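Local coordinates for protein galactose mutarotase related enzyme (Lactobacillus casei, PDB 3Q1N) that probably binds carbohydrate and may act as an isomerase of the aldose 1-epimerase (galactose mutarotase-like) kind, at residues Ile14-Asn26 with Val34-Ile48. Residues are numbered along the deposited sequence; the frame is centred on the assembly and turned at random. Where two conformers were deposited one is given.
Sequences IAERGAELQSLVN and VWTGDKTFWNRHAPI. With EDO (1,2-ethanediol), chain K.
With CG anti to the backbone N (chi1 -173°) and the chain extended beyond it, Glu-20 reaches across to the backbone of His-45 and Ala-46. Its OE2 accepts two amide hydrogens: His-45 N, at 2.9 Å, arrives nearly in line with the C-O bond, while Ala-46 N meets the anti lone pair, also at 2.9 Å and straighter (166°). OE1 takes Gln-22 NE2 from above the carboxylate plane. An alanine at Glu-20 removes the carboxylate and would probably leave the amides of His-45 and Ala-46 without their shared acceptor, and Gln-22 NE2 without OE1. Gln-22 lays its CB over one face of the His-45 imidazole, a CH-pi contact 4.0 Å from CB to the ring centroid; His-45 ND1 donates to Trp-35 O, which helps fix the ring's rotation. The contact joins the hairpin of strands 10-15 and 20-26, closed by a type II turn with a G1 bulge, to the long loop leading into strand 48-49 of another antiparallel sheet in this beta-rich, mutarotase-like fold. Val-34 CG2 packs on Leu-24 CB (3.8 Å) and Leu-21 CD2. A water bridges Gly-18 O to Ile-48 N.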
ATOM      1  N   ILE A  14      -2.029  -4.812  15.330  1.00 15.70           N
ATOM      2  CA  ILE A  14      -2.872  -4.119  14.355  0.50 15.99           C
ATOM      3  C   ILE A  14      -3.824  -3.205  15.103  1.00 16.02           C
ATOM      4  O   ILE A  14      -4.527  -3.637  16.024  1.00 17.05           O
ATOM      5  CB  ILE A  14      -3.727  -5.068  13.456  0.50 15.41           C
ATOM      6  CG1 ILE A  14      -2.875  -6.162  12.794  0.50 15.89           C
ATOM      7  CG2 ILE A  14      -4.476  -4.271  12.390  0.50 14.74           C
ATOM      8  CD1 ILE A  14      -2.999  -7.514  13.497  0.50 14.16           C
ATOM      9  N   ALA A  15      -3.856  -1.948  14.699  1.00 15.81           N
ATOM     10  CA  ALA A  15      -4.738  -0.951  15.314  1.00 15.94           C
ATOM     11  C   ALA A  15      -6.133  -1.039  14.741  1.00 16.27           C
ATOM     12  O   ALA A  15      -6.317  -1.168  13.512  1.00 15.83           O
ATOM     13  CB  ALA A  15      -4.186   0.443  15.096  1.00 15.57           C
ATOM     14  N   GLU A  16      -7.129  -0.969  15.622  1.00 16.64           N
ATOM     15  CA  GLU A  16      -8.505  -0.914  15.184  1.00 16.90           C
ATOM     16  C   GLU A  16      -8.714   0.301  14.312  1.00 15.60           C
ATOM     17  O   GLU A  16      -9.424   0.243  13.315  1.00 14.58           O
ATOM     18  CB  GLU A  16      -9.431  -0.864  16.405  1.00 17.28           C
ATOM     19  CG  GLU A  16      -9.449  -2.218  17.141  1.00 21.27           C
ATOM     20  CD  GLU A  16     -10.120  -2.196  18.517  1.00 27.16           C
ATOM     21  OE1 GLU A  16     -10.454  -1.116  19.026  1.00 30.81           O
ATOM     22  OE2 GLU A  16     -10.275  -3.291  19.113  1.00 31.71           O
ATOM     23  N   ARG A  17      -8.032   1.392  14.631  1.00 15.68           N
ATOM     24  CA  ARG A  17      -8.073   2.581  13.776  1.00 15.32           C
ATOM     25  C   ARG A  17      -7.387   2.305  12.431  1.00 15.40           C
ATOM     26  O   ARG A  17      -6.204   1.992  12.390  1.00 15.25           O
ATOM     27  CB  ARG A  17      -7.447   3.803  14.483  1.00 16.40           C
ATOM     28  CG  ARG A  17      -7.321   5.036  13.558  1.00 16.15           C
ATOM     29  CD  ARG A  17      -8.670   5.571  13.100  1.00 17.24           C
ATOM     30  NE  ARG A  17      -9.550   5.957  14.180  1.00 17.98           N
ATOM     31  CZ  ARG A  17      -9.615   7.184  14.702  1.00 19.36           C
ATOM     32  NH1 ARG A  17      -8.833   8.146  14.227  1.00 19.00           N
ATOM     33  NH2 ARG A  17     -10.455   7.450  15.708  1.00 20.85           N
ATOM     34  N   GLY A  18      -8.180   2.324  11.361  1.00 14.70           N
ATOM     35  CA  GLY A  18      -7.700   2.038  10.005  1.00 14.53           C
ATOM     36  C   GLY A  18      -7.243   0.583   9.773  1.00 14.26           C
ATOM     37  O   GLY A  18      -6.640   0.309   8.754  1.00 13.58           O
ATOM     38  N   ALA A  19      -7.570  -0.344  10.681  1.00 13.99           N
ATOM     39  CA  ALA A  19      -7.057  -1.731  10.591  1.00 13.81           C
ATOM     40  C   ALA A  19      -5.577  -1.718  10.212  1.00 13.77           C
ATOM     41  O   ALA A  19      -5.098  -2.484   9.348  1.00 14.32           O
ATOM     42  CB  ALA A  19      -7.864  -2.559   9.554  1.00 13.39           C
ATOM     43  N   GLU A  20      -4.826  -0.847  10.893  1.00 14.77           N
ATOM     44  CA  GLU A  20      -3.468  -0.518  10.465  1.00 14.83           C
ATOM     45  C   GLU A  20      -2.464  -1.461  11.101  1.00 14.78           C
ATOM     46  O   GLU A  20      -2.324  -1.483  12.337  1.00 14.17           O
ATOM     47  CB  GLU A  20      -3.059   0.880  10.864  1.00 15.13           C
ATOM     48  CG  GLU A  20      -1.676   1.203  10.227  1.00 16.03           C
ATOM     49  CD  GLU A  20      -1.015   2.466  10.726  1.00 17.84           C
ATOM     50  OE1 GLU A  20      -1.498   3.083  11.691  1.00 17.82           O
ATOM     51  OE2 GLU A  20       0.010   2.863  10.088  1.00 16.12           O
ATOM     52  N   LEU A  21      -1.774  -2.247  10.296  1.00 14.06           N
ATOM     53  CA  LEU A  21      -0.650  -3.021  10.827  1.00 14.99           C
ATOM     54  C   LEU A  21       0.398  -2.062  11.382  1.00 15.00           C
ATOM     55  O   LEU A  21       0.838  -1.144  10.680  1.00 15.50           O
ATOM     56  CB  LEU A  21      -0.027  -3.816   9.705  1.00 14.05           C
ATOM     57  CG  LEU A  21       1.181  -4.684  10.029  1.00 15.22           C
ATOM     58  CD1 LEU A  21       0.838  -5.860  10.909  1.00 15.85           C
ATOM     59  CD2 LEU A  21       1.826  -5.189   8.695  1.00 12.69           C
ATOM     60  N   GLN A  22       0.802  -2.262  12.625  1.00 15.88           N
ATOM     61  CA  GLN A  22       1.780  -1.345  13.228  1.00 16.44           C
ATOM     62  C   GLN A  22       3.079  -2.020  13.630  1.00 16.87           C
ATOM     63  O   GLN A  22       4.088  -1.340  13.800  1.00 17.73           O
ATOM     64  CB  GLN A  22       1.153  -0.632  14.428  1.00 17.77           C
ATOM     65  CG  GLN A  22      -0.040   0.261  13.978  1.00 19.21           C
ATOM     66  CD  GLN A  22      -0.538   1.156  15.057  1.00 23.42           C
ATOM     67  OE1 GLN A  22      -0.547   0.778  16.214  1.00 27.09           O
ATOM     68  NE2 GLN A  22      -1.042   2.323  14.675  1.00 26.33           N
ATOM     69  N   SER A  23       3.053  -3.331  13.784  1.00 16.14           N
ATOM     70  CA  SER A  23       4.214  -4.088  14.234  0.50 16.91           C
ATOM     71  C   SER A  23       4.159  -5.515  13.697  1.00 16.80           C
ATOM     72  O   SER A  23       3.075  -6.124  13.600  1.00 17.06           O
ATOM     73  CB  SER A  23       4.289  -4.093  15.771  0.50 17.00           C
ATOM     74  OG  SER A  23       5.298  -4.975  16.254  0.50 17.45           O
ATOM     75  N   LEU A  24       5.327  -6.045  13.360  1.00 16.76           N
ATOM     76  CA  LEU A  24       5.459  -7.393  12.841  1.00 17.19           C
ATOM     77  C   LEU A  24       6.852  -7.880  13.196  1.00 16.85           C
ATOM     78  O   LEU A  24       7.861  -7.333  12.746  1.00 16.30           O
ATOM     79  CB  LEU A  24       5.231  -7.353  11.324  1.00 18.08           C
ATOM     80  CG  LEU A  24       5.030  -8.610  10.499  1.00 20.14           C
ATOM     81  CD1 LEU A  24       3.823  -9.421  11.045  1.00 22.15           C
ATOM     82  CD2 LEU A  24       4.817  -8.243   9.066  1.00 17.14           C
ATOM     83  N   VAL A  25       6.904  -8.870  14.061  1.00 17.20           N
ATOM     84  CA  VAL A  25       8.112  -9.185  14.783  1.00 17.22           C
ATOM     85  C   VAL A  25       8.476 -10.632  14.574  1.00 17.63           C
ATOM     86  O   VAL A  25       7.612 -11.507  14.665  1.00 17.80           O
ATOM     87  CB  VAL A  25       7.943  -8.904  16.311  1.00 17.74           C
ATOM     88  CG1 VAL A  25       9.089  -9.513  17.175  1.00 18.38           C
ATOM     89  CG2 VAL A  25       7.823  -7.423  16.568  1.00 17.32           C
ATOM     90  N   ASN A  26       9.747 -10.846  14.243  1.00 17.68           N
ATOM     91  CA  ASN A  26      10.347 -12.177  14.248  0.50 17.90           C
ATOM     92  C   ASN A  26      10.724 -12.541  15.676  1.00 18.89           C
ATOM     93  O   ASN A  26      11.640 -11.922  16.265  1.00 18.95           O
ATOM     94  CB  ASN A  26      11.585 -12.179  13.356  0.50 17.56           C
ATOM     95  CG  ASN A  26      12.128 -13.576  13.116  0.50 17.36           C
ATOM     96  OD1 ASN A  26      11.420 -14.447  12.580  0.50 14.73           O
ATOM     97  ND2 ASN A  26      13.401 -13.786  13.469  0.50 15.46           N
ATOM     98  N   VAL A  34       8.527  -3.848  10.536  1.00 14.91           N
ATOM     99  CA  VAL A  34       7.703  -2.664  10.203  1.00 15.29           C
ATOM    100  C   VAL A  34       8.152  -1.390  10.932  1.00 15.91           C
ATOM    101  O   VAL A  34       8.469  -1.411  12.124  1.00 16.63           O
ATOM    102  CB  VAL A  34       6.215  -2.944  10.437  1.00 14.54           C
ATOM    103  CG1 VAL A  34       5.345  -1.679  10.208  1.00 15.15           C
ATOM    104  CG2 VAL A  34       5.718  -4.073   9.482  1.00 17.31           C
ATOM    105  N   TRP A  35       8.239  -0.301  10.181  1.00 16.39           N
ATOM    106  CA  TRP A  35       8.601   1.017  10.700  1.00 17.09           C
ATOM    107  C   TRP A  35       7.790   1.346  11.958  1.00 18.40           C
ATOM    108  O   TRP A  35       6.582   1.131  12.019  1.00 16.70           O
ATOM    109  CB  TRP A  35       8.374   2.084   9.624  1.00 17.72           C
ATOM    110  CG  TRP A  35       8.643   3.480  10.054  1.00 17.43           C
ATOM    111  CD1 TRP A  35       7.753   4.533  10.061  1.00 16.60           C
ATOM    112  CD2 TRP A  35       9.879   3.999  10.549  1.00 17.31           C
ATOM    113  NE1 TRP A  35       8.373   5.662  10.509  1.00 18.16           N
ATOM    114  CE2 TRP A  35       9.676   5.362  10.837  1.00 17.75           C
ATOM    115  CE3 TRP A  35      11.126   3.445  10.773  1.00 18.79           C
ATOM    116  CZ2 TRP A  35      10.695   6.181  11.316  1.00 20.19           C
ATOM    117  CZ3 TRP A  35      12.149   4.262  11.260  1.00 20.49           C
ATOM    118  CH2 TRP A  35      11.922   5.610  11.526  1.00 20.66           C
ATOM    119  N   THR A  36       8.513   1.851  12.959  1.00 20.46           N
ATOM    120  CA  THR A  36       7.964   2.160  14.280  1.00 22.31           C
ATOM    121  C   THR A  36       7.211   3.482  14.377  1.00 23.20           C
ATOM    122  O   THR A  36       6.670   3.783  15.427  1.00 22.67           O
ATOM    123  CB  THR A  36       9.076   2.224  15.308  1.00 23.61           C
ATOM    124  OG1 THR A  36      10.046   3.163  14.832  1.00 26.74           O
ATOM    125  CG2 THR A  36       9.714   0.853  15.511  1.00 25.96           C
ATOM    126  N   GLY A  37       7.128   4.248  13.298  1.00 23.98           N
ATOM    127  CA  GLY A  37       6.386   5.504  13.306  1.00 25.42           C
ATOM    128  C   GLY A  37       7.049   6.667  14.046  1.00 26.91           C
ATOM    129  O   GLY A  37       6.362   7.575  14.501  1.00 27.56           O
ATOM    130  N   ASP A  38       8.373   6.650  14.145  1.00 28.40           N
ATOM    131  CA  ASP A  38       9.155   7.796  14.632  1.00 29.62           C
ATOM    132  C   ASP A  38       8.894   9.022  13.747  1.00 29.64           C
ATOM    133  O   ASP A  38       9.319   9.054  12.573  1.00 28.66           O
ATOM    134  CB  ASP A  38      10.641   7.425  14.622  1.00 30.49           C
ATOM    135  CG  ASP A  38      11.562   8.568  15.096  1.00 33.15           C
ATOM    136  OD1 ASP A  38      11.078   9.677  15.378  1.00 34.39           O
ATOM    137  OD2 ASP A  38      12.795   8.342  15.162  1.00 38.24           O
ATOM    138  N   LYS A  39       8.217  10.026  14.328  1.00 30.07           N
ATOM    139  CA  LYS A  39       7.818  11.263  13.632  1.00 31.41           C
ATOM    140  C   LYS A  39       8.982  12.126  13.086  1.00 31.31           C
ATOM    141  O   LYS A  39       8.760  13.046  12.305  1.00 31.63           O
ATOM    142  CB  LYS A  39       6.951  12.158  14.546  1.00 32.08           C
ATOM    143  CG  LYS A  39       7.743  12.827  15.662  1.00 35.26           C
ATOM    144  CD  LYS A  39       6.851  13.563  16.674  1.00 39.18           C
ATOM    145  CE  LYS A  39       7.680  14.121  17.845  1.00 41.43           C
ATOM    146  NZ  LYS A  39       6.786  14.537  18.976  1.00 43.61           N
ATOM    147  N   THR A  40      10.201  11.816  13.494  1.00 31.42           N
ATOM    148  CA  THR A  40      11.389  12.392  12.869  1.00 31.36           C
ATOM    149  C   THR A  40      11.342  12.202  11.343  1.00 29.93           C
ATOM    150  O   THR A  40      11.670  13.124  10.591  1.00 29.93           O
ATOM    151  CB  THR A  40      12.650  11.762  13.472  1.00 32.18           C
ATOM    152  OG1 THR A  40      12.578  11.845  14.907  1.00 34.32           O
ATOM    153  CG2 THR A  40      13.942  12.465  12.946  1.00 33.05           C
ATOM    154  N   PHE A  41      10.843  11.037  10.901  1.00 27.41           N
ATOM    155  CA  PHE A  41      10.786  10.688   9.474  1.00 26.03           C
ATOM    156  C   PHE A  41       9.377  10.460   8.939  1.00 24.70           C
ATOM    157  O   PHE A  41       9.049  10.925   7.856  1.00 24.73           O
ATOM    158  CB  PHE A  41      11.624   9.431   9.237  1.00 25.52           C
ATOM    159  CG  PHE A  41      13.061   9.601   9.629  1.00 26.21           C
ATOM    160  CD1 PHE A  41      13.918  10.307   8.803  1.00 25.94           C
ATOM    161  CD2 PHE A  41      13.556   9.052  10.802  1.00 24.53           C
ATOM    162  CE1 PHE A  41      15.271  10.492   9.165  1.00 28.05           C
ATOM    163  CE2 PHE A  41      14.900   9.230  11.173  1.00 28.04           C
ATOM    164  CZ  PHE A  41      15.753   9.942  10.348  1.00 26.94           C
ATOM    165  N   TRP A  42       8.558   9.718   9.681  1.00 23.36           N
ATOM    166  CA  TRP A  42       7.191   9.437   9.240  1.00 22.10           C
ATOM    167  C   TRP A  42       6.390   8.868  10.391  1.00 21.33           C
ATOM    168  O   TRP A  42       6.801   7.908  11.011  1.00 20.80           O
ATOM    169  CB  TRP A  42       7.193   8.439   8.052  1.00 21.86           C
ATOM    170  CG  TRP A  42       5.899   8.301   7.371  1.00 19.95           C
ATOM    171  CD1 TRP A  42       5.084   9.321   6.943  1.00 21.42           C
ATOM    172  CD2 TRP A  42       5.237   7.072   6.980  1.00 17.71           C
ATOM    173  NE1 TRP A  42       3.961   8.802   6.357  1.00 19.72           N
ATOM    174  CE2 TRP A  42       4.040   7.428   6.354  1.00 17.47           C
ATOM    175  CE3 TRP A  42       5.539   5.714   7.131  1.00 17.94           C
ATOM    176  CZ2 TRP A  42       3.135   6.465   5.858  1.00 17.80           C
ATOM    177  CZ3 TRP A  42       4.626   4.761   6.638  1.00 15.92           C
ATOM    178  CH2 TRP A  42       3.461   5.144   6.019  1.00 18.20           C
ATOM    179  N   ASN A  43       5.253   9.461  10.695  1.00 20.57           N
ATOM    180  CA  ASN A  43       4.541   9.091  11.888  1.00 20.80           C
ATOM    181  C   ASN A  43       3.500   7.987  11.723  1.00 20.27           C
ATOM    182  O   ASN A  43       2.661   7.825  12.600  1.00 21.36           O
ATOM    183  CB  ASN A  43       3.899  10.321  12.530  1.00 21.50           C
ATOM    184  CG  ASN A  43       2.916  11.008  11.649  1.00 23.65           C
ATOM    185  OD1 ASN A  43       2.584  10.555  10.542  1.00 25.75           O
ATOM    186  ND2 ASN A  43       2.449  12.176  12.116  1.00 27.16           N
ATOM    187  N   ARG A  44       3.541   7.253  10.600  1.00 18.75           N
ATOM    188  CA  ARG A  44       2.635   6.124  10.400  1.00 17.85           C
ATOM    189  C   ARG A  44       3.429   4.829  10.205  1.00 16.96           C
ATOM    190  O   ARG A  44       4.670   4.845  10.315  1.00 17.17           O
ATOM    191  CB  ARG A  44       1.728   6.408   9.240  1.00 17.84           C
ATOM    192  CG  ARG A  44       0.925   7.673   9.501  1.00 20.49           C
ATOM    193  CD  ARG A  44       0.173   8.108   8.318  1.00 23.11           C
ATOM    194  NE  ARG A  44      -0.457   9.416   8.551  1.00 23.66           N
ATOM    195  CZ  ARG A  44      -1.669   9.611   9.088  1.00 28.86           C
ATOM    196  NH1 ARG A  44      -2.463   8.609   9.467  1.00 28.93           N
ATOM    197  NH2 ARG A  44      -2.118  10.860   9.223  1.00 29.82           N
ATOM    198  N   HIS A  45       2.727   3.717   9.974  1.00 15.34           N
ATOM    199  CA  HIS A  45       3.416   2.417   9.894  1.00 15.38           C
ATOM    200  C   HIS A  45       3.080   1.702   8.565  1.00 15.13           C
ATOM    201  O   HIS A  45       3.961   1.361   7.788  1.00 13.99           O
ATOM    202  CB  HIS A  45       3.023   1.499  11.091  1.00 15.51           C
ATOM    203  CG  HIS A  45       3.072   2.160  12.430  1.00 16.76           C
ATOM    204  ND1 HIS A  45       4.133   1.993  13.299  1.00 18.13           N
ATOM    205  CD2 HIS A  45       2.200   2.998  13.048  1.00 17.26           C
ATOM    206  CE1 HIS A  45       3.899   2.688  14.411  1.00 21.18           C
ATOM    207  NE2 HIS A  45       2.728   3.294  14.290  1.00 19.86           N
ATOM    208  N   ALA A  46       1.793   1.461   8.339  1.00 14.19           N
ATOM    209  CA  ALA A  46       1.333   0.694   7.161  1.00 14.13           C
ATOM    210  C   ALA A  46      -0.152   0.936   6.856  1.00 14.36           C
ATOM    211  O   ALA A  46      -0.987  -0.004   6.955  1.00 14.12           O
ATOM    212  CB  ALA A  46       1.633  -0.854   7.382  1.00 13.76           C
ATOM    213  N   PRO A  47      -0.497   2.185   6.512  1.00 14.81           N
ATOM    214  CA  PRO A  47      -1.915   2.456   6.292  1.00 14.81           C
ATOM    215  C   PRO A  47      -2.583   1.734   5.122  1.00 14.98           C
ATOM    216  O   PRO A  47      -1.937   1.391   4.093  1.00 14.47           O
ATOM    217  CB  PRO A  47      -1.980   3.961   6.012  1.00 15.80           C
ATOM    218  CG  PRO A  47      -0.638   4.507   6.343  1.00 15.78           C
ATOM    219  CD  PRO A  47       0.346   3.384   6.380  1.00 14.47           C
ATOM    220  N   ILE A  48      -3.901   1.566   5.291  1.00 13.91           N
ATOM    221  CA  ILE A  48      -4.765   1.154   4.205  0.75 14.26           C
ATOM    222  C   ILE A  48      -5.227   2.393   3.460  1.00 14.76           C
ATOM    223  O   ILE A  48      -5.572   3.417   4.097  1.00 15.66           O
ATOM    224  CB  ILE A  48      -5.983   0.340   4.730  0.75 13.64           C
ATOM    225  CG1 ILE A  48      -5.493  -0.979   5.324  0.75 12.78           C
ATOM    226  CG2 ILE A  48      -6.996   0.077   3.556  0.75 13.40           C
ATOM    227  CD1 ILE A  48      -6.593  -1.818   6.058  0.75 12.99           C
TER
HETATM  228  C1  EDO K 303       3.691  10.163   2.871  1.00 45.07           C
HETATM  229  O1  EDO K 303       3.054  11.340   2.380  1.00 45.88           O
HETATM  230  C2  EDO K 303       2.620   9.197   3.345  1.00 44.55           C
HETATM  231  O2  EDO K 303       1.883   9.788   4.433  1.00 43.87           O
HETATM  232  O   HOH W   1      -4.854   2.292   7.901  1.00 15.90           O
HETATM  233  O   HOH W   2      -2.592  -2.127   7.492  1.00 19.36           O
HETATM  234  O   HOH W   3       6.715  -1.150  14.303  1.00 21.12           O